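Local coordinates for De novo designed switch protein caging a hemagglutinin binder (sCageHA267_1S) (Synthetic construct, PDB 7CBC) that probably works as a biosensor switch, a designed six-helix bundle that cages a hemagglutinin-binding element within the same chain, at residues A[32-35]-A[36-40]; A[141-145]-A[146-150]; A[153-156]-A[157-161]. All coordinates share one frame; numbering follows the deposited sequence.

Contact 1 (A[32-35]-A[36-40])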
loop_
_atom_site.group_PDB
_atom_site.type_symbol
_atom_site.label_atom_id
_atom_site.label_comp_id
_atom_site.label_asym_id
_atom_site.label_seq_id
_atom_site.Cartn_x
_atom_site.Cartn_y
_atom_site.Cartn_z
ATOM N N ARG A 32 -0.407 -13.972 0.257
ATOM C CA ARG A 32 0.335 -15.191 0.561
ATOM C C ARG A 32 0.305 -15.497 2.050
ATOM O O ARG A 32 0.050 -16.640 2.443
ATOM C CB ARG A 32 1.780 -15.095 0.076
ATOM C CG ARG A 32 1.950 -14.705 -1.386
ATOM C CD ARG A 32 1.666 -15.842 -2.348
ATOM N NE ARG A 32 0.244 -16.152 -2.424
ATOM C CZ ARG A 32 -0.634 -15.500 -3.177
ATOM N NH1 ARG A 32 -0.250 -14.480 -3.950
ATOM N NH2 ARG A 32 -1.907 -15.871 -3.157
ATOM N N LEU A 33 0.568 -14.491 2.897
ATOM C CA LEU A 33 0.539 -14.713 4.347
ATOM C C LEU A 33 -0.806 -15.267 4.799
ATOM O O LEU A 33 -0.874 -16.207 5.605
ATOM C CB LEU A 33 0.833 -13.413 5.091
ATOM C CG LEU A 33 2.253 -12.860 5.085
ATOM C CD1 LEU A 33 2.275 -11.483 5.738
ATOM C CD2 LEU A 33 3.212 -13.809 5.787
ATOM N N GLN A 34 -1.894 -14.662 4.314
ATOM C CA GLN A 34 -3.232 -15.134 4.656
ATOM C C GLN A 34 -3.437 -16.571 4.205
ATOM O O GLN A 34 -4.018 -17.389 4.934
ATOM C CB GLN A 34 -4.283 -14.231 4.008
ATOM C CG GLN A 34 -5.710 -14.648 4.287
ATOM C CD GLN A 34 -6.105 -14.403 5.724
ATOM O OE1 GLN A 34 -5.275 -14.031 6.560
ATOM N NE2 GLN A 34 -7.383 -14.583 6.020
ATOM N N GLU A 35 -2.980 -16.884 2.995
ATOM C CA GLU A 35 -3.085 -18.238 2.469
ATOM C C GLU A 35 -2.414 -19.241 3.401
ATOM O O GLU A 35 -2.952 -20.330 3.648
ATOM C CB GLU A 35 -2.471 -18.273 1.069
ATOM C CG GLU A 35 -2.792 -19.513 0.289
ATOM C CD GLU A 35 -2.341 -19.437 -1.151
ATOM O OE1 GLU A 35 -1.923 -18.335 -1.616
ATOM O OE2 GLU A 35 -2.417 -20.496 -1.813
ATOM N N LEU A 36 -1.255 -18.869 3.959
ATOM C CA LEU A 36 -0.580 -19.713 4.942
ATOM C C LEU A 36 -1.373 -19.814 6.237
ATOM O O LEU A 36 -1.490 -20.899 6.820
ATOM C CB LEU A 36 0.818 -19.177 5.240
ATOM C CG LEU A 36 1.826 -19.158 4.107
ATOM C CD1 LEU A 36 3.194 -18.830 4.686
ATOM C CD2 LEU A 36 1.836 -20.513 3.394
ATOM N N ASN A 37 -1.882 -18.687 6.737
ATOM C CA ASN A 37 -2.614 -18.742 7.997
ATOM C C ASN A 37 -3.831 -19.656 7.890
ATOM O O ASN A 37 -4.092 -20.462 8.795
ATOM C CB ASN A 37 -3.023 -17.344 8.448
ATOM C CG ASN A 37 -3.570 -17.334 9.862
ATOM O OD1 ASN A 37 -2.815 -17.328 10.838
ATOM N ND2 ASN A 37 -4.893 -17.348 9.985
ATOM N N LEU A 38 -4.579 -19.563 6.789
ATOM C CA LEU A 38 -5.741 -20.429 6.645
ATOM C C LEU A 38 -5.322 -21.890 6.612
ATOM O O LEU A 38 -5.935 -22.736 7.276
ATOM C CB LEU A 38 -6.530 -20.061 5.393
ATOM C CG LEU A 38 -7.199 -18.686 5.487
ATOM C CD1 LEU A 38 -8.155 -18.491 4.329
ATOM C CD2 LEU A 38 -7.918 -18.512 6.828
ATOM N N GLU A 39 -4.264 -22.197 5.860
ATOM C CA GLU A 39 -3.747 -23.557 5.806
ATOM C C GLU A 39 -3.312 -24.045 7.181
ATOM O O GLU A 39 -3.544 -25.205 7.538
ATOM C CB GLU A 39 -2.581 -23.630 4.827
ATOM C CG GLU A 39 -2.991 -23.477 3.381
ATOM C CD GLU A 39 -3.086 -24.814 2.688
ATOM O OE1 GLU A 39 -2.351 -25.742 3.095
ATOM O OE2 GLU A 39 -3.896 -24.940 1.742
ATOM N N LEU A 40 -2.668 -23.178 7.962
ATOM C CA LEU A 40 -2.218 -23.584 9.287
ATOM C C LEU A 40 -3.397 -23.873 10.209
ATOM O O LEU A 40 -3.383 -24.854 10.970
ATOM C CB LEU A 40 -1.319 -22.503 9.876
ATOM C CG LEU A 40 -0.883 -22.787 11.310
ATOM C CD1 LEU A 40 -0.191 -24.155 11.403
ATOM C CD2 LEU A 40 0.001 -21.665 11.851
#
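The Q34 side chain lies obliquely across L38, one turn further along helix 3-46 of this designed six-helix bundle, its amide NE2 4.0 Å from L38 CD2. CG of Q34 stands anti to the backbone N (chi1 179°) and the chain then bends at chi2, which brings the amide nitrogen alongside the end of the leucine. Its NE2 is buried but satisfied by hydrogen bonds to S259 and N232 on two other helices; a glutamine suits a place where apolar packing has to coexist with a specific polar link. The backbone carries the i to i+4 ladder of the α-helix, with L38 N donating to Q34 O at 2.9 Å and N37 N to L33 O at 2.9 Å. L33 and L38 are buried leucines, packed on I67 and L235 respectively. On the more exposed flank, R32 grips E35 side-on: NE (3.2 Å) and NH2 (2.9 Å) of the arginine both reach E35 OE1, which lies close to the guanidinium plane, while NH1 pairs with E28. With an alanine in place of E35, R32 NE and NH2 would probably lose the one oxygen they share, leaving the guanidinium freer to turn about its pairing with E28. E35 also receives E39 at its backbone: E39 N donates to E35 O, and E39 CG lies 3.2 Å from that same E35 O.

Contact 2 (A[141-145]-A[146-150]); sequences VKLYD and PATIR
A helix N-cap opens helix 146-190 at the tight connection from helix 99-142, with D145 in the capping position and P146 as the first helical residue. Proline suits that place because its nitrogen has no hydrogen to offer and its ring restrains phi, both harmless in the first turn. D145 O takes two donors, I149 N at 3.0 Å in a helical bond and the hydroxyl T148 OG1 at 2.8 Å. In the threonine OG1 sits between its own backbone N and carbonyl carbon (chi1 48°); this torsion turns it back to D145 O, which it meets from 24° out of the carbonyl plane. The aspartate side chain works through solvent: a water donates to D145 OD1 at 2.7 Å and accepts from A147 N, bridging carboxylate and first-turn amide. Its negative charge probably also suits the positive end of the helix dipole. Behind the cap, two apolar residues bracket the turn, L143 CB meeting I149 CG1 at 4.0 Å, while I149 CD1 extends to the carbonyl of Y144. The leucine's other end rests on the backbone of the new helix, with L143 CD1 3.6 Å from T148 O.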
loop_
_atom_site.group_PDB
_atom_site.type_symbol
_atom_site.label_atom_id
_atom_site.label_comp_id
_atom_site.label_asym_id
_atom_site.label_seq_id
_atom_site.Cartn_x
_atom_site.Cartn_y
_atom_site.Cartn_z
ATOM N N VAL A 141 -3.492 -25.286 20.127
ATOM C CA VAL A 141 -3.501 -26.734 19.933
ATOM C C VAL A 141 -3.126 -27.477 21.218
ATOM O O VAL A 141 -3.513 -28.640 21.401
ATOM C CB VAL A 141 -2.585 -27.132 18.761
ATOM C CG1 VAL A 141 -3.104 -26.549 17.468
ATOM C CG2 VAL A 141 -1.162 -26.690 19.020
ATOM N N LYS A 142 -2.372 -26.838 22.123
ATOM C CA LYS A 142 -1.999 -27.471 23.385
ATOM C C LYS A 142 -3.069 -27.337 24.461
ATOM O O LYS A 142 -3.062 -28.111 25.422
ATOM C CB LYS A 142 -0.696 -26.876 23.937
ATOM C CG LYS A 142 0.337 -26.495 22.900
ATOM C CD LYS A 142 1.691 -26.217 23.558
ATOM C CE LYS A 142 2.632 -25.475 22.602
ATOM N NZ LYS A 142 2.380 -25.830 21.175
ATOM N N LEU A 143 -3.968 -26.369 24.347
ATOM C CA LEU A 143 -4.956 -26.112 25.384
ATOM C C LEU A 143 -6.257 -26.834 25.064
ATOM O O LEU A 143 -6.623 -26.994 23.896
ATOM C CB LEU A 143 -5.215 -24.609 25.541
ATOM C CG LEU A 143 -3.997 -23.736 25.838
ATOM C CD1 LEU A 143 -4.392 -22.260 25.905
ATOM C CD2 LEU A 143 -3.283 -24.171 27.110
ATOM N N TYR A 144 -6.946 -27.275 26.112
ATOM C CA TYR A 144 -8.251 -27.908 25.991
ATOM C C TYR A 144 -9.322 -27.228 26.825
ATOM O O TYR A 144 -10.503 -27.307 26.466
ATOM C CB TYR A 144 -8.173 -29.389 26.402
ATOM C CG TYR A 144 -7.605 -29.593 27.788
ATOM C CD1 TYR A 144 -6.232 -29.710 27.989
ATOM C CD2 TYR A 144 -8.441 -29.663 28.902
ATOM C CE1 TYR A 144 -5.708 -29.899 29.261
ATOM C CE2 TYR A 144 -7.928 -29.845 30.173
ATOM C CZ TYR A 144 -6.562 -29.962 30.346
ATOM O OH TYR A 144 -6.058 -30.148 31.615
ATOM N N ASP A 145 -8.940 -26.559 27.915
ATOM C CA ASP A 145 -9.913 -25.943 28.811
ATOM C C ASP A 145 -10.507 -24.694 28.165
ATOM O O ASP A 145 -9.762 -23.775 27.797
ATOM C CB ASP A 145 -9.261 -25.593 30.143
ATOM C CG ASP A 145 -10.282 -25.402 31.248
ATOM O OD1 ASP A 145 -10.432 -24.274 31.746
ATOM O OD2 ASP A 145 -10.955 -26.393 31.600
ATOM N N PRO A 146 -11.834 -24.618 28.021
ATOM C CA PRO A 146 -12.436 -23.505 27.269
ATOM C C PRO A 146 -12.163 -22.131 27.858
ATOM O O PRO A 146 -12.306 -21.129 27.142
ATOM C CB PRO A 146 -13.934 -23.831 27.300
ATOM C CG PRO A 146 -14.003 -25.311 27.562
ATOM C CD PRO A 146 -12.828 -25.623 28.436
ATOM N N ALA A 147 -11.778 -22.043 29.132
ATOM C CA ALA A 147 -11.480 -20.741 29.713
ATOM C C ALA A 147 -10.111 -20.248 29.266
ATOM O O ALA A 147 -9.946 -19.075 28.907
ATOM C CB ALA A 147 -11.553 -20.812 31.235
ATOM N N THR A 148 -9.110 -21.131 29.303
ATOM C CA THR A 148 -7.765 -20.754 28.881
ATOM C C THR A 148 -7.681 -20.573 27.371
ATOM O O THR A 148 -6.852 -19.797 26.889
ATOM C CB THR A 148 -6.779 -21.819 29.339
ATOM O OG1 THR A 148 -7.304 -23.106 28.976
ATOM C CG2 THR A 148 -6.586 -21.748 30.861
ATOM N N ILE A 149 -8.501 -21.315 26.621
ATOM C CA ILE A 149 -8.642 -21.104 25.186
ATOM C C ILE A 149 -9.170 -19.705 24.912
ATOM O O ILE A 149 -8.670 -18.986 24.036
ATOM C CB ILE A 149 -9.581 -22.166 24.585
ATOM C CG1 ILE A 149 -8.895 -23.532 24.461
ATOM C CG2 ILE A 149 -10.155 -21.685 23.248
ATOM C CD1 ILE A 149 -9.821 -24.586 23.909
ATOM N N ARG A 150 -10.196 -19.298 25.655
ATOM C CA ARG A 150 -10.789 -17.997 25.409
ATOM C C ARG A 150 -9.862 -16.878 25.864
ATOM O O ARG A 150 -9.762 -15.836 25.199
ATOM C CB ARG A 150 -12.142 -17.908 26.098
ATOM C CG ARG A 150 -12.579 -16.512 26.297
ATOM C CD ARG A 150 -13.167 -16.054 25.000
ATOM N NE ARG A 150 -13.877 -14.814 25.143
ATOM C CZ ARG A 150 -15.171 -14.757 25.431
ATOM N NH1 ARG A 150 -15.861 -15.885 25.617
ATOM N NH2 ARG A 150 -15.785 -13.582 25.565
HETATM O O HOH W 1 -13.042 -23.967 31.290
#

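Contact 3 (A[153-156]-A[157-161]); sequences LEHA and KRRSK
The carbonyl oxygen A156 O is gripped twice by S160, by the hydroxyl OG at 2.7 Å and by the backbone N at 2.9 Å, from opposite faces of the carbonyl plane. The serine hydroxyl stands anti to its own carbonyl carbon (chi1 -71°), which turns it back along the helix to the preceding turn. Serine suits this buried place: it is small enough to pack against L129, L132 and L233 of two adjoining helices, and its polar atom is satisfied both by A156 and by Q229, to which OG is also hydrogen-bonded. A156, also small, packs on L233 of helix 195-239, consistent with close helix packing there, and L153 carries the apolar face on to L140 and L236. The opposite character appears around H155, an exposed residue. Its CE1 lies 3.8 Å from R159 CG, the two side chains running side by side and pointing the same way, so the methylene part of the arginine packs against the imidazole. R158 instead slants past the ring, and its NH2 comes within 4.0 Å of H155 CD2, with the ring and guanidinium planes 71° apart. E154, whose carboxylate is salt-bridged to R150, leaves its OE2 4.9 Å from K157 NZ, which may add a weak attraction, though the charged atoms do not touch. Small and apolar residues facing neighbouring helices, and mostly charged ones on the outer side with R159 at the border against L132, make this the amphipathic helix surface typical of a designed helical bundle.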
loop_
_atom_site.group_PDB
_atom_site.type_symbol
_atom_site.label_atom_id
_atom_site.label_comp_id
_atom_site.label_asym_id
_atom_site.label_seq_id
_atom_site.Cartn_x
_atom_site.Cartn_y
_atom_site.Cartn_z
ATOM N N LEU A 153 -7.731 -16.332 23.007
ATOM C CA LEU A 153 -8.429 -15.646 21.923
ATOM C C LEU A 153 -8.622 -14.163 22.235
ATOM O O LEU A 153 -8.407 -13.300 21.372
ATOM C CB LEU A 153 -9.773 -16.320 21.665
ATOM C CG LEU A 153 -9.715 -17.725 21.059
ATOM C CD1 LEU A 153 -11.111 -18.306 20.970
ATOM C CD2 LEU A 153 -9.064 -17.688 19.680
ATOM N N GLU A 154 -9.042 -13.849 23.462
ATOM C CA GLU A 154 -9.206 -12.454 23.862
ATOM C C GLU A 154 -7.887 -11.701 23.787
ATOM O O GLU A 154 -7.855 -10.514 23.437
ATOM C CB GLU A 154 -9.793 -12.388 25.276
ATOM C CG GLU A 154 -11.264 -12.797 25.350
ATOM C CD GLU A 154 -12.189 -11.783 24.695
ATOM O OE1 GLU A 154 -11.877 -10.573 24.757
ATOM O OE2 GLU A 154 -13.224 -12.190 24.118
ATOM N N HIS A 155 -6.782 -12.373 24.107
ATOM C CA HIS A 155 -5.485 -11.720 23.999
ATOM C C HIS A 155 -5.142 -11.426 22.542
ATOM O O HIS A 155 -4.657 -10.333 22.222
ATOM C CB HIS A 155 -4.405 -12.580 24.649
ATOM C CG HIS A 155 -3.060 -11.934 24.666
ATOM N ND1 HIS A 155 -2.221 -11.934 23.571
ATOM C CD2 HIS A 155 -2.415 -11.243 25.637
ATOM C CE1 HIS A 155 -1.114 -11.275 23.866
ATOM N NE2 HIS A 155 -1.207 -10.843 25.113
ATOM N N ALA A 156 -5.406 -12.386 21.647
ATOM C CA ALA A 156 -5.171 -12.186 20.218
ATOM C C ALA A 156 -6.039 -11.063 19.661
ATOM O O ALA A 156 -5.584 -10.266 18.832
ATOM C CB ALA A 156 -5.439 -13.485 19.455
ATOM N N LYS A 157 -7.301 -11.002 20.086
ATOM C CA LYS A 157 -8.169 -9.907 19.680
ATOM C C LYS A 157 -7.593 -8.562 20.114
ATOM O O LYS A 157 -7.484 -7.631 19.307
ATOM C CB LYS A 157 -9.566 -10.127 20.258
ATOM C CG LYS A 157 -10.503 -8.932 20.150
ATOM C CD LYS A 157 -11.876 -9.305 20.698
ATOM C CE LYS A 157 -12.888 -8.195 20.487
ATOM N NZ LYS A 157 -14.258 -8.636 20.885
ATOM N N ARG A 158 -7.188 -8.453 21.384
ATOM C CA ARG A 158 -6.687 -7.179 21.892
ATOM C C ARG A 158 -5.426 -6.750 21.153
ATOM O O ARG A 158 -5.330 -5.607 20.686
ATOM C CB ARG A 158 -6.427 -7.262 23.400
ATOM C CG ARG A 158 -5.378 -6.268 23.922
ATOM C CD ARG A 158 -5.119 -6.406 25.433
ATOM N NE ARG A 158 -5.055 -7.809 25.864
ATOM C CZ ARG A 158 -5.833 -8.345 26.802
ATOM N NH1 ARG A 158 -6.728 -7.591 27.431
ATOM N NH2 ARG A 158 -5.717 -9.631 27.111
ATOM N N ARG A 159 -4.448 -7.656 21.031
ATOM C CA ARG A 159 -3.182 -7.312 20.388
ATOM C C ARG A 159 -3.373 -6.985 18.914
ATOM O O ARG A 159 -2.740 -6.060 18.402
ATOM C CB ARG A 159 -2.173 -8.445 20.545
ATOM C CG ARG A 159 -1.118 -8.178 21.604
ATOM C CD ARG A 159 -0.362 -6.872 21.305
ATOM N NE ARG A 159 0.859 -7.075 20.521
ATOM C CZ ARG A 159 1.576 -6.088 19.981
ATOM N NH1 ARG A 159 1.200 -4.822 20.132
ATOM N NH2 ARG A 159 2.670 -6.364 19.281
ATOM N N SER A 160 -4.226 -7.746 18.221
ATOM C CA SER A 160 -4.572 -7.441 16.838
ATOM C C SER A 160 -4.996 -5.987 16.672
ATOM O O SER A 160 -4.487 -5.270 15.795
ATOM C CB SER A 160 -5.693 -8.361 16.363
ATOM O OG SER A 160 -5.225 -9.682 16.187
ATOM N N LYS A 161 -5.941 -5.535 17.504
ATOM C CA LYS A 161 -6.463 -4.184 17.339
ATOM C C LYS A 161 -5.453 -3.128 17.764
ATOM O O LYS A 161 -5.407 -2.053 17.160
ATOM C CB LYS A 161 -7.774 -4.008 18.107
ATOM C CG LYS A 161 -8.552 -2.797 17.596
ATOM C CD LYS A 161 -9.954 -2.716 18.156
ATOM C CE LYS A 161 -10.671 -1.500 17.597
ATOM N NZ LYS A 161 -9.830 -0.255 17.667
#

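All three contacts are local, each made within a few residues of one chain, and they lie on the same side of the chain's centre in the helical bundle. Contact 2 joins the end of helix 99-142 to the start of helix 146-190, at the end of the bundle; contact 3 lies further along that second helix, their centres 15 Å apart. Contact 1 belongs to helix 3-46, its centre 22 Å from that of contact 2 and 18 Å from that of contact 3, with nearest atoms about 7 and 10 Å away. Helices 99-142 and 195-239 touch both contact 1 and contact 3, thereby linking these two regions through shared neighbours.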